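Local atomic coordinates of putative oxidoreductase (Magnetospirillum magnetotacticum, PDB entry 3C1A), a protein that is probably an NAD(P)-dependent oxidoreductase of the Gfo/Idh/MocA family, joining a Rossmann-type nucleotide-binding domain to a C-terminal sheet domain. Residues L37-S42 and P52-E58; N132-L138 and T242-D246; L149-A155 and V218-L224. One frame throughout, in Å; residues are numbered along the deposited sequence.

Interaction 1 of 3, residues L37-S42 and P52-E58; sequences LVRLAS and PPGCVIE
Leu37 meets the loop that leads into strand 56-58. Its CG lies 3.9 Å from Cys55 SG, and its CD2 branch also reaches the ring of Pro52, the two side chains crossing at about a right angle. The carbonyl oxygen of Val38 accepts from Val56 N. Arg39 runs beside Val56, pointing the same way, its chain extended from CG to NE. This carries Arg39 NH1 to within 2.8 Å of Glu58 OE2. The hydrogen bond within this salt bridge is bent (137°), although guanidinium and carboxylate are nearly coplanar. NE of Arg39 has a second acid, Glu69. Leu40 binds through both backbone groups, N to Val56 O and O to Glu58 N. Its CB touches Cys55 SG at 3.8 Å, and its CD2 lies alongside Ile57 CD1, on the face covered by Leu48 of helix 45-48. Ala41 CB packs on Glu58 CB at 4.1 Å. On the other side, strand 35-42 bonds to strand 11-17. Strand 35-42, helix 45-48 and strand 56-58 form a beta-alpha-beta unit with parallel strands, and strand 56-58 is the outermost on this side of the Rossmann fold.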
# COMPACT_ATOMS: atom_id res chain seq x y z
N LEU A 37 -3.48 17.05 13.12
CA LEU A 37 -4.00 17.48 11.81
C LEU A 37 -4.25 18.98 11.88
O LEU A 37 -5.20 19.43 12.49
CB LEU A 37 -5.28 16.71 11.41
CG LEU A 37 -5.87 16.95 10.02
CD1 LEU A 37 -4.92 16.39 9.00
CD2 LEU A 37 -7.28 16.36 9.90
N VAL A 38 -3.37 19.76 11.26
CA VAL A 38 -3.43 21.21 11.32
C VAL A 38 -4.13 21.89 10.13
O VAL A 38 -4.60 23.03 10.26
CB VAL A 38 -2.03 21.81 11.57
CG1 VAL A 38 -1.38 21.18 12.75
CG2 VAL A 38 -1.13 21.70 10.31
N ARG A 39 -4.15 21.26 8.95
CA ARG A 39 -5.02 21.69 7.85
C ARG A 39 -5.61 20.47 7.18
O ARG A 39 -5.02 19.38 7.20
CB ARG A 39 -4.29 22.54 6.77
CG ARG A 39 -3.51 23.72 7.28
CD ARG A 39 -3.42 24.88 6.28
NE ARG A 39 -2.60 25.95 6.84
CZ ARG A 39 -2.60 27.23 6.47
NH1 ARG A 39 -3.33 27.64 5.46
NH2 ARG A 39 -1.76 28.08 7.07
N LEU A 40 -6.77 20.68 6.55
CA LEU A 40 -7.47 19.65 5.78
C LEU A 40 -8.06 20.26 4.53
O LEU A 40 -8.83 21.22 4.63
CB LEU A 40 -8.62 19.08 6.63
CG LEU A 40 -9.55 18.07 5.97
CD1 LEU A 40 -8.77 16.79 5.59
CD2 LEU A 40 -10.75 17.79 6.92
N ALA A 41 -7.63 19.74 3.38
CA ALA A 41 -8.25 20.02 2.10
C ALA A 41 -9.01 18.79 1.60
O ALA A 41 -8.41 17.83 1.14
CB ALA A 41 -7.20 20.46 1.11
N SER A 42 -10.33 18.78 1.71
CA SER A 42 -11.11 17.59 1.31
C SER A 42 -12.41 17.92 0.59
O SER A 42 -13.15 18.77 1.05
CB SER A 42 -11.46 16.74 2.52
OG SER A 42 -12.18 15.58 2.10
N PRO A 52 -10.28 18.21 13.90
CA PRO A 52 -10.16 18.78 15.24
C PRO A 52 -10.30 20.30 15.21
O PRO A 52 -10.10 20.92 14.16
CB PRO A 52 -8.74 18.41 15.65
CG PRO A 52 -8.03 18.14 14.40
CD PRO A 52 -9.01 17.66 13.42
N PRO A 53 -10.65 20.90 16.35
CA PRO A 53 -10.80 22.35 16.43
C PRO A 53 -9.43 22.99 16.37
O PRO A 53 -8.55 22.65 17.17
CB PRO A 53 -11.45 22.57 17.80
CG PRO A 53 -11.00 21.41 18.61
CD PRO A 53 -10.87 20.25 17.65
N GLY A 54 -9.24 23.88 15.41
CA GLY A 54 -7.93 24.44 15.16
C GLY A 54 -7.40 24.02 13.80
O GLY A 54 -6.58 24.72 13.22
N CYS A 55 -7.88 22.88 13.29
CA CYS A 55 -7.57 22.47 11.93
C CYS A 55 -8.22 23.43 10.93
O CYS A 55 -9.44 23.65 10.96
CB CYS A 55 -7.99 21.02 11.67
SG CYS A 55 -7.69 20.43 10.01
N VAL A 56 -7.41 23.99 10.03
CA VAL A 56 -7.89 24.89 8.99
C VAL A 56 -8.49 24.13 7.81
O VAL A 56 -7.83 23.26 7.21
CB VAL A 56 -6.74 25.75 8.40
CG1 VAL A 56 -7.26 26.70 7.37
CG2 VAL A 56 -5.98 26.48 9.49
N ILE A 57 -9.72 24.49 7.42
CA ILE A 57 -10.37 23.90 6.25
C ILE A 57 -10.03 24.67 4.97
O ILE A 57 -10.24 25.88 4.86
CB ILE A 57 -11.90 23.84 6.43
CG1 ILE A 57 -12.25 23.10 7.72
CG2 ILE A 57 -12.57 23.21 5.18
CD1 ILE A 57 -11.78 21.67 7.76
N GLU A 58 -9.48 23.94 4.01
CA GLU A 58 -9.13 24.49 2.73
C GLU A 58 -9.92 23.88 1.60
O GLU A 58 -10.10 22.67 1.53
CB GLU A 58 -7.62 24.31 2.46
CG GLU A 58 -6.69 24.86 3.54
CD GLU A 58 -6.63 26.38 3.63
OE1 GLU A 58 -7.48 27.09 3.03
OE2 GLU A 58 -5.76 26.88 4.37

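Interaction 2 of 3, residues N132-L138 and T242-D246; sequences NPAWEAL and TLVMD
Met245, a selenomethionine, is the main bump on strand 242-246, and the hollow it fills lies on one side of helix 133-138. Its SE sits against the first turn, 3.8 Å from Ala134 O and 4.2 Å from Ala134 CB. Trp135 forms one wall. Trp135 CE3 lies 3.9 Å from Met245 SE, and the selenium lies in the ring plane, 90° off the normal of the six-membered ring. This is an edge-on Met-aromatic contact. Leu138 makes the next wall, its CD1 4.0 Å from Met245 SE. The Met245 chain bends at its last torsion (chi3 48°), and its CE comes up to Asn132 ND2 at 3.9 Å.

Leu243 is the second bump, two residues back on the same face of the strand. Its CB lies against CG and CD1 of Leu138, and its CD1 reaches Leu138 O. The Leu138 side chain thus wedges between Leu243 and Met245. No hydrogen bond crosses the contact.

Asn132 is the N-cap of the helix. Its OD1 accepts from Ala134 N at 3.0 Å, the donor standing well above the amide plane. Its ND2 is held by Gln129. An alanine here would probably leave Ala134 N without its capping oxygen and Gln129 without its ND2 partner, and open a gap beside Met245 CE.

Helix and strand run antiparallel, their short axes 9.7 Å apart. The Trp135 ring reaches on to Met179 and Leu183 of helix 168-184, and its NE1 bonds to Asp182. Leu234 of strand 229-238 touches both Trp135 and Leu138. On the other side of strand 242-246 comes strand 254-256, where Leu255 packs on Leu243.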
# COMPACT_ATOMS: atom_id res chain seq x y z
N ASN A 132 2.27 -3.64 8.36
CA ASN A 132 1.47 -4.58 9.12
C ASN A 132 2.37 -5.40 10.03
O ASN A 132 3.31 -6.03 9.55
CB ASN A 132 0.73 -5.49 8.13
CG ASN A 132 -0.20 -6.48 8.81
OD1 ASN A 132 -0.19 -6.63 10.03
ND2 ASN A 132 -0.98 -7.19 8.00
N PRO A 133 2.12 -5.41 11.36
CA PRO A 133 2.97 -6.28 12.19
C PRO A 133 3.02 -7.78 11.81
O PRO A 133 4.02 -8.43 12.08
CB PRO A 133 2.37 -6.12 13.60
CG PRO A 133 1.77 -4.74 13.55
CD PRO A 133 1.17 -4.64 12.19
N ALA A 134 1.99 -8.31 11.18
CA ALA A 134 2.00 -9.69 10.74
C ALA A 134 3.04 -9.92 9.61
O ALA A 134 3.68 -10.97 9.58
CB ALA A 134 0.60 -10.10 10.29
N TRP A 135 3.21 -8.94 8.71
CA TRP A 135 4.14 -9.03 7.58
C TRP A 135 5.57 -8.93 8.11
O TRP A 135 6.45 -9.69 7.72
CB TRP A 135 3.86 -7.93 6.55
CG TRP A 135 4.83 -7.94 5.42
CD1 TRP A 135 5.72 -6.99 5.12
CD2 TRP A 135 4.99 -8.98 4.46
NE1 TRP A 135 6.45 -7.36 4.01
CE2 TRP A 135 6.02 -8.59 3.59
CE3 TRP A 135 4.38 -10.23 4.26
CZ2 TRP A 135 6.45 -9.39 2.56
CZ3 TRP A 135 4.80 -11.01 3.23
CH2 TRP A 135 5.83 -10.60 2.39
N GLU A 136 5.76 -8.00 9.03
CA GLU A 136 7.02 -7.87 9.74
C GLU A 136 7.40 -9.17 10.48
O GLU A 136 8.55 -9.60 10.41
CB GLU A 136 6.95 -6.66 10.68
CG GLU A 136 6.77 -5.32 9.92
CD GLU A 136 6.40 -4.15 10.82
OE1 GLU A 136 6.55 -4.27 12.05
OE2 GLU A 136 5.94 -3.11 10.30
N ALA A 137 6.42 -9.79 11.14
CA ALA A 137 6.60 -11.09 11.82
C ALA A 137 6.89 -12.25 10.84
O ALA A 137 7.70 -13.11 11.15
CB ALA A 137 5.40 -11.43 12.65
N LEU A 138 6.24 -12.25 9.67
CA LEU A 138 6.52 -13.24 8.64
C LEU A 138 7.94 -13.09 8.12
O LEU A 138 8.68 -14.08 8.01
CB LEU A 138 5.52 -13.13 7.45
CG LEU A 138 5.64 -14.10 6.26
CD1 LEU A 138 4.30 -14.21 5.46
CD2 LEU A 138 6.81 -13.70 5.31
N THR A 242 6.02 -23.44 5.23
CA THR A 242 5.19 -22.52 4.43
C THR A 242 4.65 -21.51 5.44
O THR A 242 4.15 -21.90 6.49
CB THR A 242 4.03 -23.28 3.76
OG1 THR A 242 4.55 -24.36 2.94
CG2 THR A 242 3.18 -22.32 2.90
N LEU A 243 4.79 -20.21 5.14
CA LEU A 243 4.21 -19.17 5.99
C LEU A 243 3.00 -18.61 5.29
O LEU A 243 3.07 -18.28 4.10
CB LEU A 243 5.22 -18.06 6.24
CG LEU A 243 6.34 -18.49 7.18
CD1 LEU A 243 7.55 -17.61 7.08
CD2 LEU A 243 5.76 -18.54 8.61
N VAL A 244 1.88 -18.56 5.99
CA VAL A 244 0.60 -18.06 5.48
C VAL A 244 0.04 -16.90 6.34
O VAL A 244 0.01 -16.96 7.55
CB VAL A 244 -0.47 -19.19 5.37
CG1 VAL A 244 -1.83 -18.63 4.88
CG2 VAL A 244 -0.03 -20.33 4.47
N MSE A 245 -0.40 -15.83 5.68
CA MSE A 245 -1.21 -14.82 6.35
C MSE A 245 -2.58 -14.83 5.75
O MSE A 245 -2.70 -14.64 4.55
CB MSE A 245 -0.60 -13.45 6.14
CG MSE A 245 0.48 -13.14 7.08
SE MSE A 245 1.49 -11.62 6.52
CE MSE A 245 0.14 -10.35 6.10
N ASP A 246 -3.61 -15.06 6.56
CA ASP A 246 -4.98 -15.29 6.06
C ASP A 246 -6.02 -14.58 6.91
O ASP A 246 -6.10 -14.85 8.10
CB ASP A 246 -5.27 -16.78 6.09
CG ASP A 246 -6.62 -17.14 5.47
OD1 ASP A 246 -7.47 -16.23 5.26
OD2 ASP A 246 -6.82 -18.33 5.17

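Interaction 3 of 3, residues L149-A155 and V218-L224; sequences LAVRSEA and VEAHIRL
Val151 and Ala220 touch CB to CB, 4.0 Å apart, on one face of a parallel strand pair inside the mixed sheet of the C-terminal domain. Strands 149-155 and 218-224 run almost exactly side by side, 7° apart in direction. Backbone bonds alternate along them, from Val151 N to Glu219 O through to Ala155 N to Arg223 O. At one end, Leu149 and Ala150 both face Phe237 of strand 229-238, a classic beta bulge.

Arg223 can be followed outward. Its CB lies 3.7 Å from Ser153 O. CG stands anti to the backbone N (chi1 -166°), which starts an extended chain beside Glu154. Arg223 CD passes Glu154 CG at 4.1 Å and Glu154 OE2 at 3.6 Å. NE and NH2 turn to other partners, NH2 to Asp208 of strand 204-215. NH1 forms the salt bridge to Glu154 OE2. The acid oxygen lies in the guanidinium plane, but NH1 meets the carboxylate from above its plane. Glu154 OE1 is paired with Arg233, and this carboxylate therefore joins arginines of two strands.

On the face of Val151 and Ala220, Ser153 lies beside Ile222. A water donates to Arg223 O; its link to the Ser153 hydroxyl is doubtful, because that side chain has two conformers. A second water bridges Val151 O and His221 ND1, 2.7 Å from that ring nitrogen.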
# COMPACT_ATOMS: atom_id res chain seq x y z
N LEU A 149 10.60 -21.16 -2.50
CA LEU A 149 10.31 -21.87 -3.77
C LEU A 149 9.20 -21.22 -4.59
O LEU A 149 9.19 -21.28 -5.81
CB LEU A 149 9.86 -23.30 -3.48
CG LEU A 149 10.78 -24.16 -2.61
CD1 LEU A 149 10.06 -25.41 -2.09
CD2 LEU A 149 11.97 -24.48 -3.45
N ALA A 150 8.24 -20.65 -3.88
CA ALA A 150 7.06 -20.06 -4.47
C ALA A 150 6.41 -19.10 -3.52
O ALA A 150 6.55 -19.22 -2.30
CB ALA A 150 6.05 -21.13 -4.85
N VAL A 151 5.65 -18.18 -4.11
CA VAL A 151 4.85 -17.20 -3.40
C VAL A 151 3.50 -17.11 -4.09
O VAL A 151 3.41 -17.07 -5.32
CB VAL A 151 5.53 -15.84 -3.42
CG1 VAL A 151 4.66 -14.82 -2.80
CG2 VAL A 151 6.90 -15.90 -2.74
N ARG A 152 2.44 -17.10 -3.28
CA ARG A 152 1.15 -16.79 -3.85
C ARG A 152 0.28 -15.93 -2.95
O ARG A 152 0.37 -15.97 -1.71
CB ARG A 152 0.43 -18.09 -4.20
CG ARG A 152 -0.50 -18.58 -3.16
CD ARG A 152 -1.05 -19.95 -3.54
NE ARG A 152 -2.16 -19.83 -4.45
CZ ARG A 152 -2.87 -20.85 -4.90
NH1 ARG A 152 -2.52 -22.11 -4.60
NH2 ARG A 152 -3.89 -20.63 -5.71
N SER A 153 -0.56 -15.11 -3.59
CA SER A 153 -1.53 -14.31 -2.84
C SER A 153 -2.87 -14.27 -3.55
O SER A 153 -2.96 -14.53 -4.76
CB SER A 153 -1.01 -12.88 -2.62
OG SER A 153 -0.87 -12.20 -3.86
N GLU A 154 -3.89 -13.96 -2.76
CA GLU A 154 -5.26 -13.80 -3.23
C GLU A 154 -5.97 -12.68 -2.46
O GLU A 154 -6.00 -12.65 -1.18
CB GLU A 154 -6.02 -15.11 -2.99
CG GLU A 154 -7.37 -15.15 -3.64
CD GLU A 154 -8.03 -16.49 -3.42
OE1 GLU A 154 -8.41 -16.79 -2.28
OE2 GLU A 154 -8.11 -17.25 -4.39
N ALA A 155 -6.56 -11.78 -3.25
CA ALA A 155 -7.38 -10.65 -2.75
C ALA A 155 -8.72 -10.72 -3.45
O ALA A 155 -8.80 -10.70 -4.67
CB ALA A 155 -6.73 -9.32 -3.06
N VAL A 218 11.89 -18.76 -9.17
CA VAL A 218 10.83 -18.65 -8.17
C VAL A 218 9.75 -17.77 -8.79
O VAL A 218 10.06 -16.68 -9.28
CB VAL A 218 11.35 -17.99 -6.87
CG1 VAL A 218 10.22 -17.70 -5.87
CG2 VAL A 218 12.43 -18.82 -6.23
N GLU A 219 8.50 -18.24 -8.78
CA GLU A 219 7.38 -17.42 -9.26
C GLU A 219 6.49 -16.99 -8.14
O GLU A 219 6.29 -17.74 -7.18
CB GLU A 219 6.54 -18.17 -10.28
CG GLU A 219 7.22 -18.31 -11.60
CD GLU A 219 6.30 -18.79 -12.68
OE1 GLU A 219 5.29 -19.45 -12.35
OE2 GLU A 219 6.59 -18.50 -13.86
N ALA A 220 5.98 -15.76 -8.27
CA ALA A 220 4.96 -15.19 -7.39
C ALA A 220 3.73 -15.08 -8.25
O ALA A 220 3.79 -14.55 -9.37
CB ALA A 220 5.37 -13.80 -6.88
N HIS A 221 2.63 -15.66 -7.80
CA HIS A 221 1.32 -15.59 -8.47
C HIS A 221 0.36 -14.78 -7.59
O HIS A 221 0.07 -15.14 -6.42
CB HIS A 221 0.71 -16.96 -8.75
CG HIS A 221 1.57 -17.86 -9.60
ND1 HIS A 221 2.06 -19.05 -9.13
CD2 HIS A 221 2.01 -17.74 -10.87
CE1 HIS A 221 2.79 -19.63 -10.07
NE2 HIS A 221 2.77 -18.86 -11.14
N ILE A 222 -0.12 -13.69 -8.14
CA ILE A 222 -0.97 -12.77 -7.42
C ILE A 222 -2.35 -12.78 -8.04
O ILE A 222 -2.52 -12.29 -9.14
CB ILE A 222 -0.41 -11.34 -7.54
CG1 ILE A 222 0.95 -11.24 -6.83
CG2 ILE A 222 -1.43 -10.26 -7.11
CD1 ILE A 222 1.70 -9.88 -7.15
N ARG A 223 -3.32 -13.32 -7.32
CA ARG A 223 -4.69 -13.37 -7.83
C ARG A 223 -5.56 -12.22 -7.27
O ARG A 223 -5.61 -12.00 -6.06
CB ARG A 223 -5.34 -14.72 -7.55
CG ARG A 223 -6.63 -14.96 -8.35
CD ARG A 223 -7.54 -15.98 -7.70
NE ARG A 223 -8.80 -16.08 -8.42
CZ ARG A 223 -9.91 -16.62 -7.91
NH1 ARG A 223 -9.94 -17.15 -6.69
NH2 ARG A 223 -11.02 -16.66 -8.65
N LEU A 224 -6.20 -11.50 -8.20
CA LEU A 224 -7.14 -10.40 -7.95
C LEU A 224 -8.47 -10.73 -8.66
O LEU A 224 -8.50 -10.87 -9.91
CB LEU A 224 -6.62 -9.07 -8.50
CG LEU A 224 -5.12 -8.74 -8.35
CD1 LEU A 224 -4.68 -7.52 -9.19
CD2 LEU A 224 -4.77 -8.57 -6.85
O HOH W 1 2.95 -19.57 -6.66
O HOH W 2 -3.74 -11.07 -4.30

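Overall arrangement
From the N terminus, interaction 1 closes first. Residues 52-58 return to strand 35-42 after only nine intervening residues, at one edge of the parallel Rossmann sheet. It ends before the other two begin. Residues 132-138 then open interaction 2, whose loop closes only at strand 242-246. Interaction 3, between 149-155 and 218-224, is nested inside that loop. Interactions 2 and 3 share the mixed sheet. Their centres are 14 Å apart, and strand 229-238 runs between strands 148-158 and 242-246. Interaction 3 joins two strands within the sheet, while interaction 2 packs helix 133-140 on it. Interaction 1 lies across the chain's centre, about 36 and 41 Å from them between centres.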